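PDB 4Q3N: MGS-M5, which probably catalyses the NAD-dependent interconversion of L-lactate and pyruvate as an L-lactate dehydrogenase of the lactate/malate dehydrogenase family. Local coordinates for residues F13-M22 / Y231-T242; H138-S147 / L253-G261. One frame throughout, in Å; residues are numbered along the deposited sequence.

Both contacts join the Rossmann NAD-binding region to the C-terminal part of the chain, and both are largely buried, their centres about 17 Å apart. Contact 1 packs helix against helix and relies on aromatic and aliphatic side chains, with one hydroxyl pair bonded across it. Contact 2 is a single antiparallel bridge with two backbone bonds, a bridging water and apolar side chains around it, and it runs out toward solvent at Asn-260. Helix 232-246 leads directly into strand 251-258, and the two contacts also touch: Ile-241 packs on Ile-142, and Leu-238 and Ile-234 on Ser-144. The second subunit borders contact 1 much more widely than contact 2.

Contact 1 (F13-M22 / Y231-T242); sequences FVGMSYAYAM and YYGIGMALVRIT
Thr-242 OG1 is held from two directions: it accepts a hydrogen bond from Tyr-18 OH at 2.7 Å and donates one to Leu-238 O a turn back in its own helix. That carbonyl also takes the helical N-H of Thr-242, and the two donors come from opposite faces of its plane. With CG anti to the backbone N (chi1 167°), the Tyr-18 side chain extends along the partner helix and fits as a knob into the hole formed by Gly-235, Leu-238, Val-239 and Thr-242. Leu-238 CB lies 3.4 Å from Tyr-18 CD1, while Val-239 CA meets the ring edge in plane. The helices cross at -55°, their axes 7.7 Å apart, and come closest where Gly-235 faces Tyr-18; with no side chain at Gly-235, its CA can come within 4.3 Å of Ser-17 C. Toward the C-terminal end of helix 13-25, Val-239 CG2 wedges between Ala-21 CB (3.6 Å) and Met-22 CG. At the other end Phe-13 CB sits over one face of the Tyr-231 ring, 3.7 Å from its centroid, and the two rings are near parallel but slid apart. Asp-47 of the second subunit accepts from the first backbone N-H groups of helix 232-246. Apolar surfaces thus make up most of this junction, and the relay from tyrosine to threonine to carbonyl places both hydroxyl protons, which helps to fix the rotation of a phenol also packed on strands 5-9 and 74-77.

Contact 2 (H138-S147 / L253-G261); sequences HSRVIGSGTS and LPISVLNNG
An antiparallel bridge between Gly-143, on the edge strand of the Rossmann parallel sheet, and Ser-256, on strand 251-258 of the C-terminal antiparallel sheet, ties the two sheets together. Gly-143 N gives Ser-256 O a nearly straight bond (3.1 Å, 170° at the hydrogen). The return bond, Ser-256 N to Gly-143 O at 2.9 Å, is more bent and its donor stands above the carbonyl plane. The strands diverge from there, and toward His-138 a water takes over, donating to His-138 O and accepting from Leu-258 N at 2.9 Å. Beside it Leu-258 CD2 lies over one face of the His-138 ring, 4.0 Å from the centroid, with Asn-260 ND2 near the far end of the imidazole. Chi1 of 49° sets CG of His-138 between its backbone N and carbonyl carbon, turning the ring under that methyl. Shortening His-138 to alanine removes the imidazole, which is likely to cost Leu-258 CD2 this ring face and leave a gap at the partly exposed end. Ile-142 CG2 meets Ile-255 CD1 at 3.9 Å on the side facing helix 232-246. Past the bridge, a type II' turn from Ser-144 to Ser-147 is tightened by Ser-147 OG on Ser-144 O (2.7 Å), and Gly-145 CA lies 4.1 Å from Ile-255 C, a closeness its lack of a side chain allows. The polar part of the pairing rests on the main chain, so it probably depends little on polar side chains.

Contact 1 (F13-M22 / Y231-T242)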
loop_
_atom_site.group_PDB
_atom_site.type_symbol
_atom_site.label_atom_id
_atom_site.label_comp_id
_atom_site.label_asym_id
_atom_site.label_seq_id
_atom_site.Cartn_x
_atom_site.Cartn_y
_atom_site.Cartn_z
ATOM N N PHE A 13 -24.074 -8.518 -4.707
ATOM C CA PHE A 13 -22.664 -8.853 -4.692
ATOM C C PHE A 13 -21.813 -7.896 -5.516
ATOM O O PHE A 13 -20.655 -7.726 -5.206
ATOM C CB PHE A 13 -22.444 -10.296 -5.151
ATOM C CG PHE A 13 -23.027 -11.288 -4.178
ATOM C CD1 PHE A 13 -22.405 -11.513 -2.962
ATOM C CD2 PHE A 13 -24.226 -11.908 -4.428
ATOM C CE1 PHE A 13 -22.947 -12.401 -2.031
ATOM C CE2 PHE A 13 -24.777 -12.795 -3.502
ATOM C CZ PHE A 13 -24.132 -13.014 -2.291
ATOM N N VAL A 14 -22.358 -7.259 -6.544
ATOM C CA VAL A 14 -21.522 -6.251 -7.254
ATOM C C VAL A 14 -21.199 -5.050 -6.354
ATOM O O VAL A 14 -20.028 -4.696 -6.158
ATOM C CB VAL A 14 -22.215 -5.779 -8.567
ATOM C CG1 VAL A 14 -21.468 -4.612 -9.170
ATOM C CG2 VAL A 14 -22.300 -6.947 -9.598
ATOM N N GLY A 15 -22.217 -4.464 -5.742
ATOM C CA GLY A 15 -21.976 -3.281 -4.914
ATOM C C GLY A 15 -21.084 -3.629 -3.723
ATOM O O GLY A 15 -20.212 -2.826 -3.320
ATOM N N MET A 16 -21.288 -4.812 -3.145
ATOM C CA MET A 16 -20.574 -5.119 -1.909
ATOM C C MET A 16 -19.128 -5.620 -2.204
ATOM O O MET A 16 -18.254 -5.419 -1.393
ATOM C CB MET A 16 -21.326 -6.144 -1.048
ATOM C CG MET A 16 -22.620 -5.543 -0.417
ATOM S SD MET A 16 -22.286 -4.044 0.525
ATOM C CE MET A 16 -20.920 -4.521 1.652
ATOM N N SER A 17 -18.910 -6.287 -3.324
ATOM C CA SER A 17 -17.549 -6.668 -3.706
ATOM C C SER A 17 -16.748 -5.387 -3.960
ATOM O O SER A 17 -15.612 -5.227 -3.518
ATOM C CB SER A 17 -17.593 -7.561 -4.941
ATOM O OG SER A 17 -18.118 -8.837 -4.574
ATOM N N TYR A 18 -17.392 -4.432 -4.606
ATOM C CA TYR A 18 -16.797 -3.114 -4.787
ATOM C C TYR A 18 -16.457 -2.455 -3.427
ATOM O O TYR A 18 -15.298 -2.023 -3.187
ATOM C CB TYR A 18 -17.770 -2.230 -5.584
ATOM C CG TYR A 18 -17.427 -0.737 -5.574
ATOM C CD1 TYR A 18 -16.174 -0.271 -5.982
ATOM C CD2 TYR A 18 -18.372 0.194 -5.182
ATOM C CE1 TYR A 18 -15.872 1.142 -5.991
ATOM C CE2 TYR A 18 -18.108 1.599 -5.210
ATOM C CZ TYR A 18 -16.855 2.053 -5.625
ATOM O OH TYR A 18 -16.595 3.410 -5.635
ATOM N N ALA A 19 -17.429 -2.394 -2.524
ATOM C CA ALA A 19 -17.192 -1.805 -1.219
ATOM C C ALA A 19 -16.057 -2.548 -0.463
ATOM O O ALA A 19 -15.159 -1.896 0.085
ATOM C CB ALA A 19 -18.460 -1.806 -0.390
ATOM N N TYR A 20 -16.082 -3.883 -0.485
ATOM C CA TYR A 20 -15.080 -4.623 0.278
ATOM C C TYR A 20 -13.704 -4.384 -0.320
ATOM O O TYR A 20 -12.709 -4.318 0.405
ATOM C CB TYR A 20 -15.363 -6.098 0.242
ATOM C CG TYR A 20 -14.596 -6.993 1.211
ATOM C CD1 TYR A 20 -14.540 -6.720 2.595
ATOM C CD2 TYR A 20 -14.071 -8.172 0.759
ATOM C CE1 TYR A 20 -13.931 -7.643 3.461
ATOM C CE2 TYR A 20 -13.473 -9.096 1.617
ATOM C CZ TYR A 20 -13.437 -8.820 2.951
ATOM O OH TYR A 20 -12.875 -9.791 3.735
ATOM N N ALA A 21 -13.633 -4.365 -1.644
ATOM C CA ALA A 21 -12.341 -4.123 -2.300
ATOM C C ALA A 21 -11.800 -2.747 -1.906
ATOM O O ALA A 21 -10.580 -2.600 -1.633
ATOM C CB ALA A 21 -12.472 -4.278 -3.868
ATOM N N MET A 22 -12.686 -1.741 -1.843
ATOM C CA MET A 22 -12.273 -0.392 -1.381
ATOM C C MET A 22 -11.763 -0.385 0.042
ATOM O O MET A 22 -10.778 0.305 0.338
ATOM C CB MET A 22 -13.422 0.621 -1.485
ATOM C CG MET A 22 -13.594 1.084 -2.963
ATOM S SD MET A 22 -14.397 2.670 -3.026
ATOM C CE MET A 22 -15.980 2.179 -2.419
ATOM N N TYR A 231 -18.719 -11.127 -9.944
ATOM C CA TYR A 231 -18.687 -9.895 -9.157
ATOM C C TYR A 231 -17.310 -9.485 -8.641
ATOM O O TYR A 231 -17.105 -8.312 -8.395
ATOM C CB TYR A 231 -19.652 -9.964 -7.950
ATOM C CG TYR A 231 -19.724 -11.302 -7.218
ATOM C CD1 TYR A 231 -18.867 -11.604 -6.171
ATOM C CD2 TYR A 231 -20.721 -12.265 -7.571
ATOM C CE1 TYR A 231 -18.982 -12.842 -5.468
ATOM C CE2 TYR A 231 -20.781 -13.494 -6.951
ATOM C CZ TYR A 231 -19.925 -13.765 -5.894
ATOM O OH TYR A 231 -20.051 -14.972 -5.272
ATOM N N TYR A 232 -16.364 -10.409 -8.486
ATOM C CA TYR A 232 -15.044 -9.957 -8.015
ATOM C C TYR A 232 -14.343 -9.088 -9.067
ATOM O O TYR A 232 -13.740 -8.024 -8.773
ATOM C CB TYR A 232 -14.180 -11.172 -7.623
ATOM C CG TYR A 232 -14.715 -11.890 -6.380
ATOM C CD1 TYR A 232 -15.090 -11.165 -5.258
ATOM C CD2 TYR A 232 -14.839 -13.280 -6.352
ATOM C CE1 TYR A 232 -15.580 -11.804 -4.122
ATOM C CE2 TYR A 232 -15.323 -13.932 -5.229
ATOM C CZ TYR A 232 -15.702 -13.181 -4.123
ATOM O OH TYR A 232 -16.228 -13.813 -3.018
ATOM N N GLY A 233 -14.429 -9.506 -10.316
ATOM C CA GLY A 233 -13.833 -8.720 -11.399
ATOM C C GLY A 233 -14.368 -7.298 -11.483
ATOM O O GLY A 233 -13.595 -6.331 -11.422
ATOM N N ILE A 234 -15.682 -7.124 -11.584
ATOM C CA ILE A 234 -16.239 -5.767 -11.711
ATOM C C ILE A 234 -15.930 -4.962 -10.437
ATOM O O ILE A 234 -15.691 -3.755 -10.488
ATOM C CB ILE A 234 -17.760 -5.820 -11.993
ATOM C CG1 ILE A 234 -18.322 -4.417 -12.269
ATOM C CG2 ILE A 234 -18.500 -6.503 -10.847
ATOM C CD1 ILE A 234 -17.703 -3.704 -13.496
ATOM N N GLY A 235 -15.923 -5.637 -9.290
ATOM C CA GLY A 235 -15.616 -4.915 -8.062
ATOM C C GLY A 235 -14.271 -4.188 -8.149
ATOM O O GLY A 235 -14.147 -3.019 -7.757
ATOM N N MET A 236 -13.250 -4.864 -8.650
ATOM C CA MET A 236 -11.912 -4.221 -8.751
ATOM C C MET A 236 -11.834 -3.192 -9.892
ATOM O O MET A 236 -11.088 -2.203 -9.802
ATOM C CB MET A 236 -10.848 -5.308 -8.928
ATOM C CG MET A 236 -10.660 -6.097 -7.586
ATOM S SD MET A 236 -9.354 -7.317 -7.631
ATOM C CE MET A 236 -7.889 -6.199 -7.587
ATOM N N ALA A 237 -12.610 -3.405 -10.969
ATOM C CA ALA A 237 -12.697 -2.414 -12.041
ATOM C C ALA A 237 -13.306 -1.123 -11.463
ATOM O O ALA A 237 -12.813 -0.024 -11.737
ATOM C CB ALA A 237 -13.606 -2.950 -13.226
ATOM N N LEU A 238 -14.403 -1.255 -10.691
ATOM C CA LEU A 238 -15.040 -0.070 -10.101
ATOM C C LEU A 238 -14.082 0.659 -9.116
ATOM O O LEU A 238 -14.080 1.908 -9.019
ATOM C CB LEU A 238 -16.336 -0.435 -9.364
ATOM C CG LEU A 238 -17.463 -0.957 -10.287
ATOM C CD1 LEU A 238 -18.648 -1.633 -9.508
ATOM C CD2 LEU A 238 -17.965 0.193 -11.221
ATOM N N VAL A 239 -13.313 -0.119 -8.365
ATOM C CA VAL A 239 -12.303 0.503 -7.493
ATOM C C VAL A 239 -11.328 1.329 -8.315
ATOM O O VAL A 239 -10.982 2.486 -7.970
ATOM C CB VAL A 239 -11.537 -0.551 -6.676
ATOM C CG1 VAL A 239 -10.337 0.166 -5.934
ATOM C CG2 VAL A 239 -12.518 -1.186 -5.699
ATOM N N ARG A 240 -10.895 0.765 -9.436
ATOM C CA ARG A 240 -9.877 1.451 -10.230
ATOM C C ARG A 240 -10.409 2.731 -10.805
ATOM O O ARG A 240 -9.689 3.746 -10.865
ATOM C CB ARG A 240 -9.377 0.565 -11.368
ATOM C CG ARG A 240 -8.100 1.118 -12.047
ATOM C CD ARG A 240 -6.894 1.141 -10.992
ATOM N NE ARG A 240 -5.743 1.919 -11.450
ATOM C CZ ARG A 240 -5.650 3.249 -11.448
ATOM N NH1 ARG A 240 -6.681 4.012 -11.085
ATOM N NH2 ARG A 240 -4.520 3.826 -11.856
ATOM N N ILE A 241 -11.666 2.699 -11.254
ATOM C CA ILE A 241 -12.307 3.921 -11.772
ATOM C C ILE A 241 -12.403 4.954 -10.653
ATOM O O ILE A 241 -12.061 6.121 -10.826
ATOM C CB ILE A 241 -13.703 3.627 -12.353
ATOM C CG1 ILE A 241 -13.554 2.757 -13.634
ATOM C CG2 ILE A 241 -14.444 4.925 -12.653
ATOM C CD1 ILE A 241 -14.877 1.969 -14.045
ATOM N N THR A 242 -12.822 4.496 -9.482
ATOM C CA THR A 242 -12.947 5.374 -8.314
ATOM C C THR A 242 -11.594 6.027 -7.960
ATOM O O THR A 242 -11.510 7.220 -7.621
ATOM C CB THR A 242 -13.489 4.569 -7.113
ATOM O OG1 THR A 242 -14.773 3.999 -7.496
ATOM C CG2 THR A 242 -13.668 5.482 -5.889
#

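Contact 2 (H138-S147 / L253-G261)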
loop_
_atom_site.group_PDB
_atom_site.type_symbol
_atom_site.label_atom_id
_atom_site.label_comp_id
_atom_site.label_asym_id
_atom_site.label_seq_id
_atom_site.Cartn_x
_atom_site.Cartn_y
_atom_site.Cartn_z
ATOM N N HIS A 138 -22.618 15.496 -19.162
ATOM C CA HIS A 138 -22.259 14.106 -19.432
ATOM C C HIS A 138 -20.841 13.801 -18.952
ATOM O O HIS A 138 -20.521 12.639 -18.765
ATOM C CB HIS A 138 -22.401 13.780 -20.924
ATOM C CG HIS A 138 -21.736 14.768 -21.824
ATOM N ND1 HIS A 138 -20.430 14.621 -22.251
ATOM C CD2 HIS A 138 -22.188 15.922 -22.369
ATOM C CE1 HIS A 138 -20.112 15.641 -23.030
ATOM N NE2 HIS A 138 -21.160 16.445 -23.115
ATOM N N SER A 139 -19.994 14.814 -18.715
ATOM C CA SER A 139 -18.634 14.463 -18.214
ATOM C C SER A 139 -18.668 13.959 -16.744
ATOM O O SER A 139 -17.651 13.501 -16.207
ATOM C CB SER A 139 -17.686 15.669 -18.308
ATOM O OG SER A 139 -18.194 16.749 -17.540
ATOM N N ARG A 140 -19.809 14.149 -16.082
ATOM C CA ARG A 140 -20.010 13.778 -14.663
ATOM C C ARG A 140 -20.850 12.528 -14.507
ATOM O O ARG A 140 -21.235 12.159 -13.394
ATOM C CB ARG A 140 -20.734 14.908 -13.924
ATOM C CG ARG A 140 -20.171 16.293 -14.247
ATOM C CD ARG A 140 -18.985 16.642 -13.334
ATOM N NE ARG A 140 -19.382 16.808 -11.932
ATOM C CZ ARG A 140 -18.509 16.902 -10.927
ATOM N NH1 ARG A 140 -17.195 16.892 -11.186
ATOM N NH2 ARG A 140 -18.935 17.055 -9.673
ATOM N N VAL A 141 -21.212 11.919 -15.622
ATOM C CA VAL A 141 -21.968 10.639 -15.527
ATOM C C VAL A 141 -21.308 9.615 -16.418
ATOM O O VAL A 141 -21.144 9.854 -17.614
ATOM C CB VAL A 141 -23.459 10.795 -15.967
ATOM C CG1 VAL A 141 -24.192 9.412 -15.927
ATOM C CG2 VAL A 141 -24.153 11.814 -15.084
ATOM N N ILE A 142 -20.890 8.502 -15.832
ATOM C CA ILE A 142 -20.232 7.473 -16.594
ATOM C C ILE A 142 -20.771 6.111 -16.231
ATOM O O ILE A 142 -21.448 5.927 -15.194
ATOM C CB ILE A 142 -18.667 7.494 -16.336
ATOM C CG1 ILE A 142 -18.373 7.329 -14.848
ATOM C CG2 ILE A 142 -18.093 8.797 -16.836
ATOM C CD1 ILE A 142 -16.866 7.202 -14.518
ATOM N N GLY A 143 -20.431 5.128 -17.057
ATOM C CA GLY A 143 -20.707 3.739 -16.695
ATOM C C GLY A 143 -19.395 2.945 -16.673
ATOM O O GLY A 143 -18.400 3.382 -17.222
ATOM N N SER A 144 -19.408 1.756 -16.079
ATOM C CA SER A 144 -18.189 0.966 -16.010
ATOM C C SER A 144 -17.791 0.379 -17.390
ATOM O O SER A 144 -16.625 -0.026 -17.574
ATOM C CB SER A 144 -18.322 -0.152 -14.976
ATOM O OG SER A 144 -19.471 -0.936 -15.181
ATOM N N GLY A 145 -18.738 0.329 -18.325
ATOM C CA GLY A 145 -18.419 0.007 -19.714
ATOM C C GLY A 145 -17.562 -1.241 -19.868
ATOM O O GLY A 145 -17.836 -2.284 -19.274
ATOM N N THR A 146 -16.519 -1.145 -20.673
ATOM C CA THR A 146 -15.712 -2.327 -20.995
ATOM C C THR A 146 -14.406 -2.347 -20.165
ATOM O O THR A 146 -13.409 -2.970 -20.544
ATOM C CB THR A 146 -15.386 -2.346 -22.499
ATOM O OG1 THR A 146 -14.923 -1.047 -22.869
ATOM C CG2 THR A 146 -16.668 -2.677 -23.362
ATOM N N SER A 147 -14.397 -1.654 -19.028
ATOM C CA SER A 147 -13.179 -1.672 -18.188
ATOM C C SER A 147 -12.855 -3.104 -17.732
ATOM O O SER A 147 -11.719 -3.543 -17.799
ATOM C CB SER A 147 -13.365 -0.746 -16.963
ATOM O OG SER A 147 -14.565 -1.143 -16.260
ATOM N N LEU A 253 -8.811 5.091 -19.010
ATOM C CA LEU A 253 -9.549 3.821 -18.824
ATOM C C LEU A 253 -10.718 3.710 -19.792
ATOM O O LEU A 253 -11.385 4.692 -20.074
ATOM C CB LEU A 253 -10.135 3.702 -17.403
ATOM C CG LEU A 253 -9.079 3.675 -16.279
ATOM C CD1 LEU A 253 -9.758 3.883 -14.961
ATOM C CD2 LEU A 253 -8.249 2.337 -16.254
ATOM N N PRO A 254 -11.000 2.492 -20.268
ATOM C CA PRO A 254 -12.150 2.321 -21.151
ATOM C C PRO A 254 -13.375 2.233 -20.271
ATOM O O PRO A 254 -13.418 1.396 -19.366
ATOM C CB PRO A 254 -11.850 1.022 -21.889
ATOM C CG PRO A 254 -10.958 0.226 -20.920
ATOM C CD PRO A 254 -10.171 1.279 -20.147
ATOM N N ILE A 255 -14.320 3.150 -20.481
ATOM C CA ILE A 255 -15.547 3.218 -19.678
ATOM C C ILE A 255 -16.669 3.614 -20.596
ATOM O O ILE A 255 -16.409 4.016 -21.735
ATOM C CB ILE A 255 -15.433 4.256 -18.540
ATOM C CG1 ILE A 255 -14.815 5.560 -19.069
ATOM C CG2 ILE A 255 -14.479 3.757 -17.473
ATOM C CD1 ILE A 255 -15.062 6.757 -18.157
ATOM N N SER A 256 -17.913 3.490 -20.116
ATOM C CA SER A 256 -19.077 3.992 -20.827
ATOM C C SER A 256 -19.120 5.513 -20.789
ATOM O O SER A 256 -19.239 6.092 -19.714
ATOM C CB SER A 256 -20.389 3.446 -20.235
ATOM O OG SER A 256 -20.475 2.035 -20.289
ATOM N N VAL A 257 -19.066 6.147 -21.961
ATOM C CA VAL A 257 -19.105 7.619 -22.050
ATOM C C VAL A 257 -19.934 8.016 -23.234
ATOM O O VAL A 257 -20.134 7.210 -24.172
ATOM C CB VAL A 257 -17.691 8.235 -22.218
ATOM C CG1 VAL A 257 -16.945 8.182 -20.908
ATOM C CG2 VAL A 257 -16.913 7.492 -23.332
ATOM N N LEU A 258 -20.402 9.258 -23.221
ATOM C CA LEU A 258 -21.233 9.747 -24.308
ATOM C C LEU A 258 -20.332 10.035 -25.507
ATOM O O LEU A 258 -19.478 10.941 -25.431
ATOM C CB LEU A 258 -21.984 11.009 -23.903
ATOM C CG LEU A 258 -22.945 11.559 -24.973
ATOM C CD1 LEU A 258 -24.213 10.613 -25.132
ATOM C CD2 LEU A 258 -23.381 13.012 -24.686
ATOM N N ASN A 259 -20.520 9.311 -26.611
ATOM C CA ASN A 259 -19.649 9.531 -27.783
ATOM C C ASN A 259 -19.642 10.996 -28.210
ATOM O O ASN A 259 -18.587 11.643 -28.238
ATOM C CB ASN A 259 -20.061 8.681 -28.982
ATOM C CG ASN A 259 -19.155 8.954 -30.205
ATOM O OD1 ASN A 259 -17.940 8.975 -30.076
ATOM N ND2 ASN A 259 -19.751 9.211 -31.364
ATOM N N ASN A 260 -20.821 11.510 -28.548
ATOM C CA ASN A 260 -20.960 12.959 -28.770
ATOM C C ASN A 260 -20.033 13.449 -29.891
ATOM O O ASN A 260 -19.447 14.524 -29.796
ATOM C CB ASN A 260 -20.661 13.715 -27.466
ATOM C CG ASN A 260 -21.151 15.164 -27.472
ATOM O OD1 ASN A 260 -22.140 15.479 -28.077
ATOM N ND2 ASN A 260 -20.442 16.039 -26.767
ATOM N N GLY A 261 -19.894 12.668 -30.954
ATOM C CA GLY A 261 -19.138 13.157 -32.104
ATOM C C GLY A 261 -17.635 12.839 -32.045
ATOM O O GLY A 261 -16.912 13.093 -32.984
HETATM O O HOH W 1 -19.576 10.801 -20.967
#